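Local coordinates for diacylglycerol lipase (Aspergillus oryzae, PDB 5XK2), which probably hydrolyses the ester bonds of mono- and diacylglycerols, as a fungal class 3 lipase of the alpha/beta hydrolase fold, at residues W124-V127 / R128-I132; F63-D66 / T67-T71; A163-L166 / R167-N170. One frame throughout, in Å; residues are numbered along the deposited sequence.

Contact 1 of 3, residues W124-V127 / R128-I132; sequences WKVV and RDRII
Trp124 and Arg128, one helical turn apart, form the dense part of this contact. The CB of Arg128 sits over the middle of the indole face, 3.8 Å from the centroid of the six-membered ring, in a CH-pi contact. With Trp124 CG anti to its own backbone N (chi1 160°), the indole runs forward along the helix under the arginine chain. Arg128 CG follows at 3.6 Å from Trp124 CZ2, and a bend at chi3 then turns the guanidinium steeply against the ring, the two planes lying 74° apart. The buried Ile131 completes this side: its CD1 meets Trp124 at the ring edge, 3.8 Å from CZ3, and also touches Val127 CG2. The backbone bond from Ile131 N to Val127 O measures 3.1 Å.

The other side of the helix is looser and wet. Arg130 folds back on the chain, and its NH2 donates to Val126 O at 2.9 Å. This oxygen lies in the guanidinium plane, whereas the donor stands 45° above the carbonyl plane. Val127 CG1 covers one guanidinium face, and a water that also donates to Val126 O accepts from both N and NE of Arg130. A second water links Lys125 O to Asp129 N, and a third joins the same carbonyl to Arg128 NE. Lys125 NZ stays 4.4 Å from Arg128 NH2, a proximity of like charges probably eased by Asp165, which forms a salt bridge with Arg128 and takes the Trp124 NE1 hydrogen bond.

Within helix 118-138, the apolar side rests on the central sheet: Val127 and Ile131 pack on Phe63 of strand 58-65 and Phe88 of strand 83-89, while Trp124 and Ile132 reach Leu166 of helix 154-168.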
loop_
_atom_site.group_PDB
_atom_site.type_symbol
_atom_site.label_atom_id
_atom_site.label_comp_id
_atom_site.label_asym_id
_atom_site.label_seq_id
_atom_site.Cartn_x
_atom_site.Cartn_y
_atom_site.Cartn_z
ATOM N N TRP A 124 -15.756 -11.356 -8.172
ATOM C CA TRP A 124 -17.201 -11.519 -8.141
ATOM C C TRP A 124 -17.596 -12.930 -8.556
ATOM O O TRP A 124 -18.449 -13.546 -7.932
ATOM C CB TRP A 124 -17.863 -10.491 -9.062
ATOM C CG TRP A 124 -19.276 -10.803 -9.508
ATOM C CD1 TRP A 124 -19.717 -10.901 -10.800
ATOM C CD2 TRP A 124 -20.431 -11.019 -8.677
ATOM N NE1 TRP A 124 -21.062 -11.170 -10.826
ATOM C CE2 TRP A 124 -21.531 -11.233 -9.539
ATOM C CE3 TRP A 124 -20.645 -11.040 -7.288
ATOM C CZ2 TRP A 124 -22.828 -11.481 -9.062
ATOM C CZ3 TRP A 124 -21.928 -11.270 -6.817
ATOM C CH2 TRP A 124 -23.002 -11.498 -7.697
ATOM N N LYS A 125 -16.959 -13.435 -9.609
ATOM C CA LYS A 125 -17.308 -14.771 -10.118
ATOM C C LYS A 125 -17.090 -15.878 -9.081
ATOM O O LYS A 125 -17.829 -16.856 -9.068
ATOM C CB LYS A 125 -16.510 -15.098 -11.378
ATOM C CG LYS A 125 -17.000 -14.387 -12.611
ATOM C CD LYS A 125 -16.549 -15.134 -13.850
ATOM C CE LYS A 125 -17.271 -16.461 -13.973
ATOM N NZ LYS A 125 -16.601 -17.347 -14.963
ATOM N N VAL A 126 -16.083 -15.717 -8.233
ATOM C CA VAL A 126 -15.772 -16.721 -7.211
ATOM C C VAL A 126 -16.900 -16.820 -6.179
ATOM O O VAL A 126 -17.170 -17.899 -5.656
ATOM C CB VAL A 126 -14.423 -16.396 -6.510
ATOM C CG1 VAL A 126 -14.243 -17.218 -5.234
ATOM C CG2 VAL A 126 -13.259 -16.658 -7.459
ATOM N N VAL A 127 -17.526 -15.692 -5.840
ATOM C CA VAL A 127 -18.630 -15.724 -4.877
ATOM C C VAL A 127 -20.053 -15.598 -5.440
ATOM O O VAL A 127 -21.032 -15.671 -4.687
ATOM C CB VAL A 127 -18.423 -14.636 -3.797
ATOM C CG1 VAL A 127 -17.215 -14.980 -2.932
ATOM C CG2 VAL A 127 -18.240 -13.263 -4.431
ATOM N N ARG A 128 -20.191 -15.426 -6.754
ATOM C CA ARG A 128 -21.498 -15.152 -7.353
ATOM C C ARG A 128 -22.566 -16.219 -7.085
ATOM O O ARG A 128 -23.710 -15.901 -6.751
ATOM C CB ARG A 128 -21.337 -14.968 -8.868
ATOM C CG ARG A 128 -22.640 -14.988 -9.628
ATOM C CD ARG A 128 -22.452 -14.545 -11.090
ATOM N NE ARG A 128 -21.678 -15.518 -11.875
ATOM C CZ ARG A 128 -21.364 -15.340 -13.157
ATOM N NH1 ARG A 128 -21.749 -14.228 -13.788
ATOM N NH2 ARG A 128 -20.677 -16.268 -13.813
ATOM N N ASP A 129 -22.209 -17.487 -7.273
ATOM C CA ASP A 129 -23.187 -18.565 -7.134
ATOM C C ASP A 129 -23.765 -18.650 -5.715
ATOM O O ASP A 129 -24.981 -18.790 -5.545
ATOM C CB ASP A 129 -22.548 -19.893 -7.528
ATOM C CG ASP A 129 -22.215 -19.955 -9.009
ATOM O OD1 ASP A 129 -22.847 -19.217 -9.796
ATOM O OD2 ASP A 129 -21.325 -20.747 -9.386
ATOM N N ARG A 130 -22.891 -18.550 -4.721
ATOM C CA ARG A 130 -23.289 -18.534 -3.305
ATOM C C ARG A 130 -24.206 -17.369 -2.991
ATOM O O ARG A 130 -25.189 -17.504 -2.272
ATOM C CB ARG A 130 -22.064 -18.421 -2.412
ATOM C CG ARG A 130 -21.476 -19.683 -1.927
ATOM C CD ARG A 130 -20.175 -19.299 -1.260
ATOM N NE ARG A 130 -19.146 -18.991 -2.244
ATOM C CZ ARG A 130 -17.881 -18.759 -1.931
ATOM N NH1 ARG A 130 -17.512 -18.757 -0.656
ATOM N NH2 ARG A 130 -16.989 -18.538 -2.882
ATOM N N ILE A 131 -23.868 -16.203 -3.538
ATOM C CA ILE A 131 -24.649 -15.003 -3.257
ATOM C C ILE A 131 -26.040 -15.072 -3.898
ATOM O O ILE A 131 -27.045 -14.757 -3.267
ATOM C CB ILE A 131 -23.876 -13.744 -3.714
ATOM C CG1 ILE A 131 -22.684 -13.522 -2.767
ATOM C CG2 ILE A 131 -24.800 -12.529 -3.738
ATOM C CD1 ILE A 131 -21.690 -12.459 -3.229
ATOM N N ILE A 132 -26.113 -15.523 -5.146
ATOM C CA ILE A 132 -27.394 -15.677 -5.809
ATOM C C ILE A 132 -28.258 -16.719 -5.100
ATOM O O ILE A 132 -29.462 -16.511 -4.917
ATOM C CB ILE A 132 -27.186 -16.046 -7.283
ATOM C CG1 ILE A 132 -26.626 -14.830 -8.023
ATOM C CG2 ILE A 132 -28.500 -16.515 -7.926
ATOM C CD1 ILE A 132 -26.248 -15.115 -9.450
HETATM O O HOH W 1 -19.493 -18.566 -7.762
HETATM O O HOH W 2 -19.573 -17.901 -11.054
HETATM O O HOH W 3 -20.011 -19.155 -4.987
#

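Contact 2 of 3, residues F63-D66 / T67-T71; sequences FSDD and TITDT
The carboxylate of Asp65 has four donors from Thr67, Ile68 and Thr69 gathered round its two oxygens. Thr67 N stands well above the plane, 2.9 Å from OD1, and Ile68 N reaches the same oxygen from the same face, on its syn side, with a nearly straight bond (164°). Thr69 supplies both donors to OD2: its backbone N from 50° above the plane, and its OG1 from the anti side, nearer the plane, at 2.6 Å. A chi1 of 66° places Thr69 OG1 between its backbone N and carbonyl carbon, close enough to its own N-H for the two to grip one oxygen.

The backbone closes the turn at its base. Asp65 N donates to Thr71 O at 2.7 Å, almost straight, while the return bond from Thr71 N to Asp65 O is weak. Asp66 and Thr67, at the outer end, are exposed, and a water bonds to Thr67 OG1. Asp70 turns its carboxylate to Ser91.

The bond from Thr67 N to OD1 makes an Asx turn, and those from Ile68 and Thr69 carry the grip of the same carboxylate further along the loop between strands 58-65 and 71-78. One buried side chain thus binds three successive backbone N-H groups. Four donated protons would stabilise its negative charge, so Asp65 probably remains ionised and has a lowered pKa.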
loop_
_atom_site.group_PDB
_atom_site.type_symbol
_atom_site.label_atom_id
_atom_site.label_comp_id
_atom_site.label_asym_id
_atom_site.label_seq_id
_atom_site.Cartn_x
_atom_site.Cartn_y
_atom_site.Cartn_z
ATOM N N PHE A 63 -18.507 -14.817 3.389
ATOM C CA PHE A 63 -17.557 -15.435 2.477
ATOM C C PHE A 63 -16.202 -14.775 2.595
ATOM O O PHE A 63 -16.082 -13.574 2.861
ATOM C CB PHE A 63 -18.066 -15.370 1.023
ATOM C CG PHE A 63 -18.559 -14.007 0.607
ATOM C CD1 PHE A 63 -17.690 -13.076 0.068
ATOM C CD2 PHE A 63 -19.908 -13.686 0.715
ATOM C CE1 PHE A 63 -18.148 -11.824 -0.314
ATOM C CE2 PHE A 63 -20.375 -12.450 0.341
ATOM C CZ PHE A 63 -19.499 -11.513 -0.173
ATOM N N SER A 64 -15.166 -15.591 2.491
ATOM C CA SER A 64 -13.809 -15.080 2.538
ATOM C C SER A 64 -12.935 -15.924 1.619
ATOM O O SER A 64 -12.919 -17.152 1.747
ATOM C CB SER A 64 -13.301 -15.099 3.978
ATOM O OG SER A 64 -12.047 -14.456 4.102
ATOM N N ASP A 65 -12.230 -15.295 0.688
ATOM C CA ASP A 65 -11.291 -16.029 -0.161
ATOM C C ASP A 65 -9.881 -15.555 0.118
ATOM O O ASP A 65 -9.481 -14.495 -0.356
ATOM C CB ASP A 65 -11.640 -15.821 -1.635
ATOM C CG ASP A 65 -10.593 -16.388 -2.583
ATOM O OD1 ASP A 65 -9.811 -17.267 -2.176
ATOM O OD2 ASP A 65 -10.560 -15.938 -3.747
ATOM N N ASP A 66 -9.122 -16.371 0.844
ATOM C CA ASP A 66 -7.750 -16.045 1.228
ATOM C C ASP A 66 -6.775 -16.696 0.266
ATOM O O ASP A 66 -5.566 -16.612 0.443
ATOM C CB ASP A 66 -7.449 -16.514 2.659
ATOM C CG ASP A 66 -7.964 -15.551 3.718
ATOM O OD1 ASP A 66 -8.279 -14.390 3.379
ATOM O OD2 ASP A 66 -8.047 -15.955 4.898
ATOM N N THR A 67 -7.315 -17.370 -0.741
ATOM C CA THR A 67 -6.503 -18.194 -1.617
ATOM C C THR A 67 -6.088 -17.434 -2.860
ATOM O O THR A 67 -4.903 -17.209 -3.094
ATOM C CB THR A 67 -7.246 -19.474 -2.034
ATOM O OG1 THR A 67 -7.434 -20.309 -0.886
ATOM C CG2 THR A 67 -6.452 -20.236 -3.091
ATOM N N ILE A 68 -7.074 -17.041 -3.657
ATOM C CA ILE A 68 -6.800 -16.454 -4.953
ATOM C C ILE A 68 -7.098 -14.940 -4.980
ATOM O O ILE A 68 -6.205 -14.151 -5.265
ATOM C CB ILE A 68 -7.568 -17.215 -6.071
ATOM C CG1 ILE A 68 -7.708 -16.364 -7.330
ATOM C CG2 ILE A 68 -8.918 -17.701 -5.594
ATOM C CD1 ILE A 68 -8.425 -17.081 -8.455
ATOM N N THR A 69 -8.337 -14.534 -4.714
ATOM C CA THR A 69 -8.712 -13.127 -4.911
ATOM C C THR A 69 -8.637 -12.179 -3.715
ATOM O O THR A 69 -8.772 -10.980 -3.903
ATOM C CB THR A 69 -10.149 -13.019 -5.460
ATOM O OG1 THR A 69 -11.070 -13.490 -4.474
ATOM C CG2 THR A 69 -10.300 -13.840 -6.736
ATOM N N ASP A 70 -8.434 -12.692 -2.503
ATOM C CA ASP A 70 -8.362 -11.834 -1.311
ATOM C C ASP A 70 -9.621 -10.964 -1.162
ATOM O O ASP A 70 -9.536 -9.771 -0.832
ATOM C CB ASP A 70 -7.098 -10.957 -1.350
ATOM C CG ASP A 70 -6.705 -10.425 0.013
ATOM O OD1 ASP A 70 -7.081 -11.034 1.038
ATOM O OD2 ASP A 70 -6.007 -9.391 0.055
ATOM N N THR A 71 -10.769 -11.593 -1.410
ATOM C CA THR A 71 -12.102 -10.990 -1.330
ATOM C C THR A 71 -12.853 -11.529 -0.121
ATOM O O THR A 71 -12.753 -12.715 0.193
ATOM C CB THR A 71 -12.943 -11.316 -2.582
ATOM O OG1 THR A 71 -12.260 -10.856 -3.750
ATOM C CG2 THR A 71 -14.326 -10.657 -2.506
HETATM O O HOH W 4 -9.783 -19.575 0.358
#

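Contact 3 of 3, residues A163-L166 / R167-N170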
loop_
_atom_site.group_PDB
_atom_site.type_symbol
_atom_site.label_atom_id
_atom_site.label_comp_id
_atom_site.label_asym_id
_atom_site.label_seq_id
_atom_site.Cartn_x
_atom_site.Cartn_y
_atom_site.Cartn_z
ATOM N N ALA A 163 -23.272 -5.613 -8.972
ATOM C CA ALA A 163 -24.553 -4.961 -9.206
ATOM C C ALA A 163 -24.946 -5.045 -10.688
ATOM O O ALA A 163 -26.093 -5.332 -11.011
ATOM C CB ALA A 163 -24.505 -3.477 -8.750
ATOM N N ALA A 164 -23.990 -4.770 -11.564
ATOM C CA ALA A 164 -24.232 -4.797 -13.010
ATOM C C ALA A 164 -24.775 -6.164 -13.426
ATOM O O ALA A 164 -25.786 -6.277 -14.127
ATOM C CB ALA A 164 -22.962 -4.491 -13.764
ATOM N N ASP A 165 -24.092 -7.202 -12.965
ATOM C CA ASP A 165 -24.448 -8.584 -13.320
ATOM C C ASP A 165 -25.804 -8.963 -12.722
ATOM O O ASP A 165 -26.691 -9.478 -13.427
ATOM C CB ASP A 165 -23.329 -9.519 -12.842
ATOM C CG ASP A 165 -23.444 -10.935 -13.385
ATOM O OD1 ASP A 165 -24.111 -11.155 -14.416
ATOM O OD2 ASP A 165 -22.826 -11.834 -12.775
ATOM N N LEU A 166 -25.979 -8.713 -11.422
ATOM C CA LEU A 166 -27.235 -9.024 -10.771
ATOM C C LEU A 166 -28.429 -8.385 -11.472
ATOM O O LEU A 166 -29.473 -9.013 -11.623
ATOM C CB LEU A 166 -27.188 -8.603 -9.292
ATOM C CG LEU A 166 -26.288 -9.504 -8.448
ATOM C CD1 LEU A 166 -26.134 -8.909 -7.037
ATOM C CD2 LEU A 166 -26.855 -10.936 -8.332
ATOM N N ARG A 167 -28.283 -7.139 -11.925
ATOM C CA ARG A 167 -29.378 -6.481 -12.611
ATOM C C ARG A 167 -29.750 -7.183 -13.909
ATOM O O ARG A 167 -30.927 -7.236 -14.244
ATOM C CB ARG A 167 -29.028 -5.018 -12.913
ATOM C CG ARG A 167 -28.986 -4.146 -11.663
ATOM C CD ARG A 167 -28.135 -2.917 -11.997
ATOM N NE ARG A 167 -27.973 -2.063 -10.826
ATOM C CZ ARG A 167 -27.127 -1.043 -10.785
ATOM N NH1 ARG A 167 -26.327 -0.807 -11.820
ATOM N NH2 ARG A 167 -27.056 -0.291 -9.695
ATOM N N THR A 168 -28.765 -7.726 -14.616
ATOM C CA THR A 168 -29.078 -8.445 -15.863
ATOM C C THR A 168 -29.825 -9.744 -15.555
ATOM O O THR A 168 -30.405 -10.364 -16.441
ATOM C CB THR A 168 -27.825 -8.767 -16.707
ATOM O OG1 THR A 168 -26.994 -9.760 -16.074
ATOM C CG2 THR A 168 -27.006 -7.505 -16.981
ATOM N N LYS A 169 -29.753 -10.171 -14.298
ATOM C CA LYS A 169 -30.444 -11.363 -13.810
ATOM C C LYS A 169 -31.769 -11.048 -13.104
ATOM O O LYS A 169 -32.312 -11.895 -12.394
ATOM C CB LYS A 169 -29.503 -12.161 -12.911
ATOM C CG LYS A 169 -28.274 -12.700 -13.636
ATOM C CD LYS A 169 -27.322 -13.368 -12.639
ATOM C CE LYS A 169 -25.992 -13.768 -13.252
ATOM N NZ LYS A 169 -26.054 -14.052 -14.703
ATOM N N ASN A 170 -32.222 -9.805 -13.235
ATOM C CA ASN A 170 -33.499 -9.279 -12.717
ATOM C C ASN A 170 -33.487 -8.849 -11.256
ATOM O O ASN A 170 -34.538 -8.468 -10.733
ATOM C CB ASN A 170 -34.683 -10.262 -12.890
ATOM C CG ASN A 170 -34.806 -10.805 -14.296
ATOM O OD1 ASN A 170 -34.980 -12.004 -14.479
ATOM N ND2 ASN A 170 -34.725 -9.932 -15.295
#
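Helix 154-168 ends here: the bond from Arg167 N to Ala163 O is still regular at 3.0 Å, but Lys169 N turns to Leu166 O, and Asn170, with positive phi, is the C-prime residue of a Schellman motif. Its two bonds run from Asn170 N to Arg167 O and from Tyr171 N to Leu166 O.

Thr168 bends its hydroxyl back to the helix. A chi1 of 69° swings OG1 in over the main chain, from where it donates to Asp165 O at 2.7 Å, in the carbonyl plane and on a lone pair. The bonds from Thr168 N and Lys169 N to that same oxygen are weak by comparison. Thr168 CG2 meanwhile rests 3.3 Å from Ala164 O.

Lys169 lies obliquely across Asp165. Its CE comes within 3.4 Å of OD1, and a twist at the last torsion leaves NZ 3.5 Å from this oxygen in a long salt bridge; the other oxygen, OD2, takes the Trp124 NE1 hydrogen bond and the salt bridge from Arg128 of helix 118-138. Arg167 extends backward along the helix instead, bringing the face of its guanidinium over the CB of Ala163, which stands 4.1 Å above the plane. That flat group is fixed by Ala173 O, Gln195 and Asn198.

The helix is the crossover of the beta-alpha-beta unit from strand 146-152 to strand 173-178. Ala163 and Arg167 pack on Leu175 of the latter strand, Ala164 and Thr168 face helix 186-195, and Leu166 lies against helix 118-138.

From the N terminus, contact 2 comes first and closes the short loop between the antiparallel strands 58-65 and 71-78 at one edge of the mixed sheet. Contact 1 lies within helix 118-138, and contact 3 follows at the C-terminal end of helix 154-168. The three are in series; none nests in or crosses another. Contact 1 is the middle piece: Val127 CG1 meets Phe63 CD1 of contact 2 at 3.6 Å, and Arg128 NH1 pairs with Asp165 OD2 of contact 3 at 2.8 Å. Contacts 2 and 3 do not touch, their nearest atoms being about 10 Å apart, so helix 118-138 bridges the edge strand and the neighbouring helix.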